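Local coordinates for protein heavy metal cation tricomponent efflux pump ZneA(CzcA-like) (Cupriavidus metallidurans, PDB 4K0J) that probably exports zinc ions in exchange for protons, as the inner-membrane RND component of a tricomponent heavy-metal efflux pump, at residues P40-D44 with R455-L460; E72-P77 with R109-N115; D128-S132 with L285-N289. All coordinates share one frame; numbering follows the deposited sequence.

Contact 1: P40-D44 with R455-L460; sequences PDIAD and RIEYKL
Ile42 and Ile456 mark the nearest approach of the two backbones, their CA atoms 5.1 Å apart, where the irregular stretch 40-44 runs past the short helix 455-460. Ile456, and Lys459 and Leu460 three and four residues further on, put one helical face against it. The chief side chain is Lys459: CG lies anti to the carbonyl carbon (chi1 -63°) and the rest is extended, carrying the aliphatic part past Asp41 O and the ammonium into a cluster of oxygens. Lys459 NZ donates to Ala43 O at 2.7 Å and to Ile42 O at 3.1 Å, standing well above each carbonyl plane, and forms a salt bridge with Asp44 OD2 at 2.6 Å. The side chains of Asp44 and Lys459 cross at about a right angle. Apolar packing accompanies this grip. Methyl CG2 of Ile42 lies 3.5 Å from CG2 of Ile456, while Ile42 CD1 reaches Leu460 CD1 at 3.8 Å; the two branches of Ile42 thus meet successive turns of the helix. Leu387 of helix 386-389 touches both Pro40 and Leu460, Phe546 packs on Ile456, and Asn851 of helix 848-873 lies against Arg455 and Ile456.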
loop_
_atom_site.group_PDB
_atom_site.type_symbol
_atom_site.label_atom_id
_atom_site.label_comp_id
_atom_site.label_asym_id
_atom_site.label_seq_id
_atom_site.Cartn_x
_atom_site.Cartn_y
_atom_site.Cartn_z
ATOM N N PRO C 40 -25.315 -4.690 -4.982
ATOM C CA PRO C 40 -23.862 -4.651 -5.174
ATOM C C PRO C 40 -23.347 -3.222 -5.250
ATOM O O PRO C 40 -24.063 -2.361 -5.757
ATOM C CB PRO C 40 -23.673 -5.340 -6.525
ATOM C CG PRO C 40 -24.867 -6.201 -6.679
ATOM C CD PRO C 40 -25.990 -5.462 -6.038
ATOM N N ASP C 41 -22.139 -2.976 -4.749
ATOM C CA ASP C 41 -21.551 -1.642 -4.809
ATOM C C ASP C 41 -21.362 -1.228 -6.265
ATOM O O ASP C 41 -20.293 -1.412 -6.851
ATOM C CB ASP C 41 -20.227 -1.589 -4.052
ATOM C CG ASP C 41 -19.844 -0.179 -3.645
ATOM O OD1 ASP C 41 -19.553 0.032 -2.447
ATOM O OD2 ASP C 41 -19.824 0.714 -4.520
ATOM N N ILE C 42 -22.432 -0.676 -6.831
ATOM C CA ILE C 42 -22.490 -0.258 -8.226
ATOM C C ILE C 42 -21.487 0.849 -8.502
ATOM O O ILE C 42 -20.929 0.935 -9.592
ATOM C CB ILE C 42 -23.911 0.241 -8.573
ATOM C CG1 ILE C 42 -24.918 -0.898 -8.421
ATOM C CG2 ILE C 42 -23.973 0.802 -9.971
ATOM C CD1 ILE C 42 -24.490 -2.183 -9.095
ATOM N N ALA C 43 -21.254 1.675 -7.486
ATOM C CA ALA C 43 -20.398 2.855 -7.587
ATOM C C ALA C 43 -19.023 2.590 -8.183
ATOM O O ALA C 43 -18.520 1.465 -8.148
ATOM C CB ALA C 43 -20.239 3.488 -6.223
ATOM N N ASP C 44 -18.423 3.647 -8.722
ATOM C CA ASP C 44 -17.047 3.615 -9.183
ATOM C C ASP C 44 -16.164 4.240 -8.107
ATOM O O ASP C 44 -16.664 4.887 -7.188
ATOM C CB ASP C 44 -16.915 4.380 -10.498
ATOM C CG ASP C 44 -17.854 3.857 -11.571
ATOM O OD1 ASP C 44 -18.415 4.681 -12.327
ATOM O OD2 ASP C 44 -18.030 2.622 -11.658
ATOM N N ARG C 455 -16.859 -1.907 -14.876
ATOM C CA ARG C 455 -17.731 -0.972 -14.167
ATOM C C ARG C 455 -18.991 -1.614 -13.588
ATOM O O ARG C 455 -18.960 -2.719 -13.036
ATOM C CB ARG C 455 -18.139 0.197 -15.071
ATOM C CG ARG C 455 -16.996 0.899 -15.782
ATOM C CD ARG C 455 -17.542 1.986 -16.693
ATOM N NE ARG C 455 -18.799 1.577 -17.317
ATOM C CZ ARG C 455 -19.572 2.372 -18.052
ATOM N NH1 ARG C 455 -19.225 3.635 -18.270
ATOM N NH2 ARG C 455 -20.698 1.903 -18.570
ATOM N N ILE C 456 -20.104 -0.905 -13.743
ATOM C CA ILE C 456 -21.362 -1.276 -13.114
ATOM C C ILE C 456 -21.992 -2.530 -13.725
ATOM O O ILE C 456 -22.525 -3.377 -13.002
ATOM C CB ILE C 456 -22.354 -0.082 -13.116
ATOM C CG1 ILE C 456 -22.904 0.190 -14.512
ATOM C CG2 ILE C 456 -21.664 1.179 -12.613
ATOM C CD1 ILE C 456 -23.477 1.580 -14.662
ATOM N N GLU C 457 -21.911 -2.663 -15.048
ATOM C CA GLU C 457 -22.501 -3.808 -15.734
ATOM C C GLU C 457 -21.725 -5.078 -15.412
ATOM O O GLU C 457 -22.204 -6.190 -15.637
ATOM C CB GLU C 457 -22.570 -3.576 -17.248
ATOM C CG GLU C 457 -21.227 -3.374 -17.930
ATOM C CD GLU C 457 -20.787 -1.924 -17.954
ATOM O OE1 GLU C 457 -21.443 -1.085 -17.300
ATOM O OE2 GLU C 457 -19.783 -1.626 -18.631
ATOM N N TYR C 458 -20.522 -4.904 -14.880
ATOM C CA TYR C 458 -19.749 -6.030 -14.383
ATOM C C TYR C 458 -20.088 -6.311 -12.923
ATOM O O TYR C 458 -20.386 -7.450 -12.569
ATOM C CB TYR C 458 -18.251 -5.773 -14.542
ATOM C CG TYR C 458 -17.375 -6.770 -13.820
ATOM C CD1 TYR C 458 -17.023 -7.973 -14.413
ATOM C CD2 TYR C 458 -16.893 -6.504 -12.543
ATOM C CE1 TYR C 458 -16.218 -8.883 -13.755
ATOM C CE2 TYR C 458 -16.095 -7.404 -11.879
ATOM C CZ TYR C 458 -15.757 -8.590 -12.486
ATOM O OH TYR C 458 -14.955 -9.483 -11.811
ATOM N N LYS C 459 -20.040 -5.277 -12.081
ATOM C CA LYS C 459 -20.339 -5.437 -10.654
ATOM C C LYS C 459 -21.706 -6.082 -10.439
ATOM O O LYS C 459 -21.893 -6.885 -9.524
ATOM C CB LYS C 459 -20.287 -4.090 -9.932
ATOM C CG LYS C 459 -18.928 -3.416 -9.953
ATOM C CD LYS C 459 -19.065 -1.904 -9.831
ATOM C CE LYS C 459 -17.792 -1.201 -10.273
ATOM N NZ LYS C 459 -18.000 0.257 -10.498
ATOM N N LEU C 460 -22.656 -5.736 -11.300
ATOM C CA LEU C 460 -23.993 -6.300 -11.216
ATOM C C LEU C 460 -24.017 -7.793 -11.577
ATOM O O LEU C 460 -24.543 -8.613 -10.822
ATOM C CB LEU C 460 -24.945 -5.515 -12.118
ATOM C CG LEU C 460 -26.426 -5.567 -11.746
ATOM C CD1 LEU C 460 -26.639 -5.073 -10.320
ATOM C CD2 LEU C 460 -27.250 -4.740 -12.721
#

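Contact 2: E72-P77 with R109-N115; sequences EIMGVP and RLQERIN
Arg113 sets out with CG anti to its carbonyl carbon (chi1 -62°), and bends at chi2 and chi3, -56° and -57°, fold the chain back so that its guanidinium comes up against the turn after helix 62-73. Glu72 O lies over one face of the group, with Arg113 CZ 3.0 Å from Glu72 O, and Gly75 O is at its edge, in the plane. The angles at Glu72 O are too poor for a hydrogen bond; the placing is consistent with an electrostatic attraction between carbonyl and cation. The same carbonyl accepts Gly75 N, at 3.2 Å, beside the type I turn Ile73-Val76. Nearer its root, the arginine packs by its aliphatic part: Val76 CG1 sits 3.5 Å from Arg113 CG.

The apolar part of the interface is made by Ile73, whose two branches part to separate partners. Its CG2 meets Leu110 CD1 at 3.7 Å and its CD1 meets Ile114 CG2 at 3.5 Å. At the other end, Pro77 CG rests 3.8 Å from Arg109 CD, the ring and the arginine chain crossing at about a right angle. The Arg109 guanidinium turns away to a salt bridge with Glu112, whose other oxygen pairs with Arg107 of a neighbouring subunit; Tyr104 of that subunit packs on Pro77 and Arg109.

Helices 62-73 and 103-113 lie on one face of an antiparallel sheet, Ile73 touching Val49 and Leu110 touching Ser47 and Leu127. The beta-alpha-beta-beta-alpha-beta order, with strands arranged 4-1-3-2, is that of the ferredoxin-like porter subdomains of RND transporters.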
loop_
_atom_site.group_PDB
_atom_site.type_symbol
_atom_site.label_atom_id
_atom_site.label_comp_id
_atom_site.label_asym_id
_atom_site.label_seq_id
_atom_site.Cartn_x
_atom_site.Cartn_y
_atom_site.Cartn_z
ATOM N N GLU C 72 -3.412 21.161 -10.136
ATOM C CA GLU C 72 -2.577 20.106 -9.550
ATOM C C GLU C 72 -3.264 18.730 -9.489
ATOM O O GLU C 72 -2.688 17.717 -9.879
ATOM C CB GLU C 72 -2.033 20.519 -8.174
ATOM C CG GLU C 72 -3.057 21.125 -7.225
ATOM C CD GLU C 72 -2.414 21.723 -5.982
ATOM O OE1 GLU C 72 -2.939 22.728 -5.454
ATOM O OE2 GLU C 72 -1.380 21.186 -5.534
ATOM N N ILE C 73 -4.502 18.711 -9.014
ATOM C CA ILE C 73 -5.271 17.480 -8.871
ATOM C C ILE C 73 -5.578 16.784 -10.206
ATOM O O ILE C 73 -5.691 15.559 -10.256
ATOM C CB ILE C 73 -6.570 17.741 -8.073
ATOM C CG1 ILE C 73 -6.229 18.224 -6.661
ATOM C CG2 ILE C 73 -7.444 16.500 -7.996
ATOM C CD1 ILE C 73 -7.448 18.540 -5.820
ATOM N N MET C 74 -5.695 17.551 -11.290
ATOM C CA MET C 74 -5.948 16.958 -12.610
ATOM C C MET C 74 -4.892 15.906 -12.957
ATOM O O MET C 74 -5.167 14.950 -13.681
ATOM C CB MET C 74 -6.003 18.040 -13.697
ATOM C CG MET C 74 -6.232 17.521 -15.119
ATOM S SD MET C 74 -7.873 16.826 -15.421
ATOM C CE MET C 74 -7.700 16.227 -17.099
ATOM N N GLY C 75 -3.694 16.078 -12.409
ATOM C CA GLY C 75 -2.588 15.182 -12.682
ATOM C C GLY C 75 -2.464 13.976 -11.766
ATOM O O GLY C 75 -1.481 13.241 -11.858
ATOM N N VAL C 76 -3.436 13.761 -10.881
ATOM C CA VAL C 76 -3.399 12.565 -10.043
ATOM C C VAL C 76 -3.481 11.319 -10.913
ATOM O O VAL C 76 -4.231 11.279 -11.890
ATOM C CB VAL C 76 -4.513 12.527 -8.964
ATOM C CG1 VAL C 76 -4.388 13.714 -8.026
ATOM C CG2 VAL C 76 -5.900 12.466 -9.597
ATOM N N PRO C 77 -2.679 10.303 -10.578
ATOM C CA PRO C 77 -2.684 9.052 -11.334
ATOM C C PRO C 77 -4.021 8.335 -11.212
ATOM O O PRO C 77 -4.686 8.434 -10.182
ATOM C CB PRO C 77 -1.587 8.236 -10.654
ATOM C CG PRO C 77 -1.472 8.819 -9.293
ATOM C CD PRO C 77 -1.694 10.277 -9.486
ATOM N N ARG C 109 -3.088 9.428 -3.153
ATOM C CA ARG C 109 -2.519 10.258 -4.210
ATOM C C ARG C 109 -3.168 11.638 -4.186
ATOM O O ARG C 109 -2.502 12.681 -4.319
ATOM C CB ARG C 109 -2.737 9.609 -5.578
ATOM C CG ARG C 109 -2.359 8.135 -5.661
ATOM C CD ARG C 109 -0.855 7.919 -5.703
ATOM N NE ARG C 109 -0.232 8.018 -4.385
ATOM C CZ ARG C 109 -0.181 7.025 -3.501
ATOM N NH1 ARG C 109 0.410 7.213 -2.332
ATOM N NH2 ARG C 109 -0.720 5.849 -3.782
ATOM N N LEU C 110 -4.484 11.619 -4.012
ATOM C CA LEU C 110 -5.278 12.827 -3.908
ATOM C C LEU C 110 -4.751 13.653 -2.750
ATOM O O LEU C 110 -4.383 14.811 -2.921
ATOM C CB LEU C 110 -6.740 12.459 -3.663
ATOM C CG LEU C 110 -7.803 13.483 -4.048
ATOM C CD1 LEU C 110 -7.714 13.780 -5.533
ATOM C CD2 LEU C 110 -9.181 12.962 -3.675
ATOM N N GLN C 111 -4.698 13.034 -1.575
ATOM C CA GLN C 111 -4.240 13.712 -0.368
ATOM C C GLN C 111 -2.835 14.288 -0.529
ATOM O O GLN C 111 -2.542 15.369 -0.017
ATOM C CB GLN C 111 -4.284 12.768 0.832
ATOM C CG GLN C 111 -4.153 13.483 2.158
ATOM C CD GLN C 111 -5.229 14.531 2.350
ATOM O OE1 GLN C 111 -6.400 14.299 2.048
ATOM N NE2 GLN C 111 -4.836 15.695 2.848
ATOM N N GLU C 112 -1.975 13.568 -1.243
ATOM C CA GLU C 112 -0.628 14.049 -1.520
ATOM C C GLU C 112 -0.684 15.321 -2.350
ATOM O O GLU C 112 -0.041 16.317 -2.015
ATOM C CB GLU C 112 0.192 12.989 -2.255
ATOM C CG GLU C 112 0.662 11.837 -1.385
ATOM C CD GLU C 112 1.454 10.802 -2.165
ATOM O OE1 GLU C 112 2.433 11.184 -2.846
ATOM O OE2 GLU C 112 1.095 9.607 -2.101
ATOM N N ARG C 113 -1.465 15.289 -3.426
ATOM C CA ARG C 113 -1.523 16.421 -4.353
ATOM C C ARG C 113 -2.144 17.690 -3.765
ATOM O O ARG C 113 -1.743 18.799 -4.115
ATOM C CB ARG C 113 -2.242 16.025 -5.644
ATOM C CG ARG C 113 -1.540 14.927 -6.417
ATOM C CD ARG C 113 -0.109 15.309 -6.734
ATOM N NE ARG C 113 -0.036 16.562 -7.477
ATOM C CZ ARG C 113 -0.142 16.651 -8.798
ATOM N NH1 ARG C 113 -0.336 15.560 -9.526
ATOM N NH2 ARG C 113 -0.063 17.835 -9.393
ATOM N N ILE C 114 -3.116 17.533 -2.871
ATOM C CA ILE C 114 -3.786 18.687 -2.271
ATOM C C ILE C 114 -2.956 19.331 -1.161
ATOM O O ILE C 114 -3.402 20.282 -0.515
ATOM C CB ILE C 114 -5.181 18.331 -1.711
ATOM C CG1 ILE C 114 -5.060 17.511 -0.427
ATOM C CG2 ILE C 114 -5.994 17.577 -2.735
ATOM C CD1 ILE C 114 -6.394 17.199 0.219
ATOM N N ASN C 115 -1.755 18.804 -0.939
ATOM C CA ASN C 115 -0.841 19.367 0.048
ATOM C C ASN C 115 0.308 20.116 -0.618
ATOM O O ASN C 115 0.222 20.494 -1.789
ATOM C CB ASN C 115 -0.297 18.273 0.973
ATOM C CG ASN C 115 -1.322 17.798 1.998
ATOM O OD1 ASN C 115 -1.469 18.389 3.069
ATOM N ND2 ASN C 115 -2.022 16.718 1.676
#

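Contact 3: D128-S132 with L285-N289; sequences DPLTS and LLLKN
Leu130 and Lys288 cross at about a right angle, with Leu130 CG 3.7 Å from Lys288 CB. Lys288 CG is anti to the backbone N (chi1 -169°), and the chain then bends at chi2, which takes its middle alongside Ser132; Lys288 CD is 3.9 Å from Ser132 CB. Its ammonium leads away from the contact to a salt bridge with Asp103 of helix 103-113, the helix on which Leu130 also packs. Close to this crossing, Lys288 N donates to Leu130 O, 2.9 Å with an angle of 150° at the hydrogen. Leu287 CD1 approaches that same oxygen to 3.5 Å. Thr131 turns its hydroxyl to the strand: OG1 lies 3.0 Å from Leu286 O, but Ser132 O is equally near, so which of the two carbonyls takes the proton is not settled. Pro129 CG and Leu285 CD1 are 4.3 Å apart, a looser apolar contact. The end-to-end directions of the segments differ by 73°, far from a regular strand pair. One clear backbone bond and the packing of the lysine's aliphatic chain hold the segments together, with a hydroxyl bond from Thr131 possible besides, while the salt bridge of Lys288, just past strand 280-287, links this end of the strand to helix 103-113.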
loop_
_atom_site.group_PDB
_atom_site.type_symbol
_atom_site.label_atom_id
_atom_site.label_comp_id
_atom_site.label_asym_id
_atom_site.label_seq_id
_atom_site.Cartn_x
_atom_site.Cartn_y
_atom_site.Cartn_z
ATOM N N ASP C 128 -13.202 14.064 1.963
ATOM C CA ASP C 128 -14.499 13.559 2.401
ATOM C C ASP C 128 -14.351 12.118 2.900
ATOM O O ASP C 128 -13.390 11.443 2.550
ATOM C CB ASP C 128 -15.522 13.643 1.258
ATOM C CG ASP C 128 -15.462 12.442 0.321
ATOM O OD1 ASP C 128 -16.533 11.875 0.009
ATOM O OD2 ASP C 128 -14.354 12.069 -0.118
ATOM N N PRO C 129 -15.292 11.652 3.738
ATOM C CA PRO C 129 -15.278 10.272 4.240
ATOM C C PRO C 129 -15.265 9.209 3.138
ATOM O O PRO C 129 -15.842 9.408 2.070
ATOM C CB PRO C 129 -16.576 10.182 5.064
ATOM C CG PRO C 129 -17.372 11.398 4.708
ATOM C CD PRO C 129 -16.366 12.441 4.362
ATOM N N LEU C 130 -14.607 8.085 3.408
ATOM C CA LEU C 130 -14.476 7.011 2.427
ATOM C C LEU C 130 -15.712 6.113 2.411
ATOM O O LEU C 130 -15.775 5.085 3.095
ATOM C CB LEU C 130 -13.211 6.186 2.683
ATOM C CG LEU C 130 -12.908 5.078 1.673
ATOM C CD1 LEU C 130 -12.789 5.635 0.271
ATOM C CD2 LEU C 130 -11.639 4.335 2.049
ATOM N N THR C 131 -16.690 6.515 1.610
ATOM C CA THR C 131 -17.949 5.799 1.505
ATOM C C THR C 131 -18.446 5.830 0.068
ATOM O O THR C 131 -18.101 6.728 -0.698
ATOM C CB THR C 131 -19.021 6.414 2.435
ATOM O OG1 THR C 131 -20.304 5.868 2.121
ATOM C CG2 THR C 131 -19.082 7.923 2.262
ATOM N N SER C 132 -19.245 4.832 -0.290
ATOM C CA SER C 132 -19.890 4.770 -1.589
ATOM C C SER C 132 -21.160 5.602 -1.544
ATOM O O SER C 132 -21.740 5.792 -0.471
ATOM C CB SER C 132 -20.228 3.317 -1.926
ATOM O OG SER C 132 -21.105 3.226 -3.030
ATOM N N LEU C 285 -23.032 6.263 7.420
ATOM C CA LEU C 285 -22.287 6.069 6.188
ATOM C C LEU C 285 -21.463 4.796 6.216
ATOM O O LEU C 285 -20.474 4.699 6.947
ATOM C CB LEU C 285 -21.386 7.270 5.915
ATOM C CG LEU C 285 -22.124 8.609 5.968
ATOM C CD1 LEU C 285 -21.203 9.763 5.598
ATOM C CD2 LEU C 285 -23.332 8.567 5.057
ATOM N N LEU C 286 -21.884 3.826 5.411
ATOM C CA LEU C 286 -21.171 2.571 5.268
ATOM C C LEU C 286 -19.775 2.829 4.720
ATOM O O LEU C 286 -19.626 3.382 3.628
ATOM C CB LEU C 286 -21.934 1.632 4.331
ATOM C CG LEU C 286 -21.327 0.241 4.130
ATOM C CD1 LEU C 286 -21.623 -0.657 5.324
ATOM C CD2 LEU C 286 -21.830 -0.377 2.840
ATOM N N LEU C 287 -18.764 2.438 5.497
ATOM C CA LEU C 287 -17.372 2.489 5.064
ATOM C C LEU C 287 -17.223 1.704 3.779
ATOM O O LEU C 287 -17.842 0.655 3.613
ATOM C CB LEU C 287 -16.450 1.905 6.139
ATOM C CG LEU C 287 -15.012 1.589 5.716
ATOM C CD1 LEU C 287 -14.255 2.868 5.373
ATOM C CD2 LEU C 287 -14.280 0.796 6.775
ATOM N N LYS C 288 -16.410 2.221 2.868
ATOM C CA LYS C 288 -16.238 1.604 1.563
ATOM C C LYS C 288 -15.743 0.169 1.678
ATOM O O LYS C 288 -14.873 -0.132 2.495
ATOM C CB LYS C 288 -15.265 2.425 0.715
ATOM C CG LYS C 288 -15.214 2.026 -0.753
ATOM C CD LYS C 288 -16.581 2.164 -1.410
ATOM C CE LYS C 288 -16.500 1.833 -2.887
ATOM N NZ LYS C 288 -15.364 2.554 -3.507
ATOM N N ASN C 289 -16.315 -0.706 0.854
ATOM C CA ASN C 289 -15.928 -2.116 0.782
ATOM C C ASN C 289 -16.024 -2.866 2.110
ATOM O O ASN C 289 -15.105 -3.584 2.498
ATOM C CB ASN C 289 -14.541 -2.287 0.139
ATOM C CG ASN C 289 -14.505 -1.807 -1.305
ATOM O OD1 ASN C 289 -13.528 -1.211 -1.751
ATOM N ND2 ASN C 289 -15.582 -2.056 -2.038
#

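None of the three contacts is wholly core or wholly surface: each is partly buried, and only contact 2 includes an exposed residue among those that touch. Contacts 1 and 3 adjoin, Asp41 OD2 lying 3.2 Å from Ser132 OG in a probable hydrogen bond, whereas contacts 1 and 2 stay about 12 Å apart at their nearest atoms. Contact 2 joins the end of helix 62-73 and its following turn to helix 103-113, which also receives Leu130 and Lys288 of contact 3. Chemistry follows place: contact 1 centres on an ion pair near the membrane helices, contact 2 on aliphatic packing and an arginine laid against a turn beside a subunit interface, contact 3 on a backbone bond and the packing of a lysine chain.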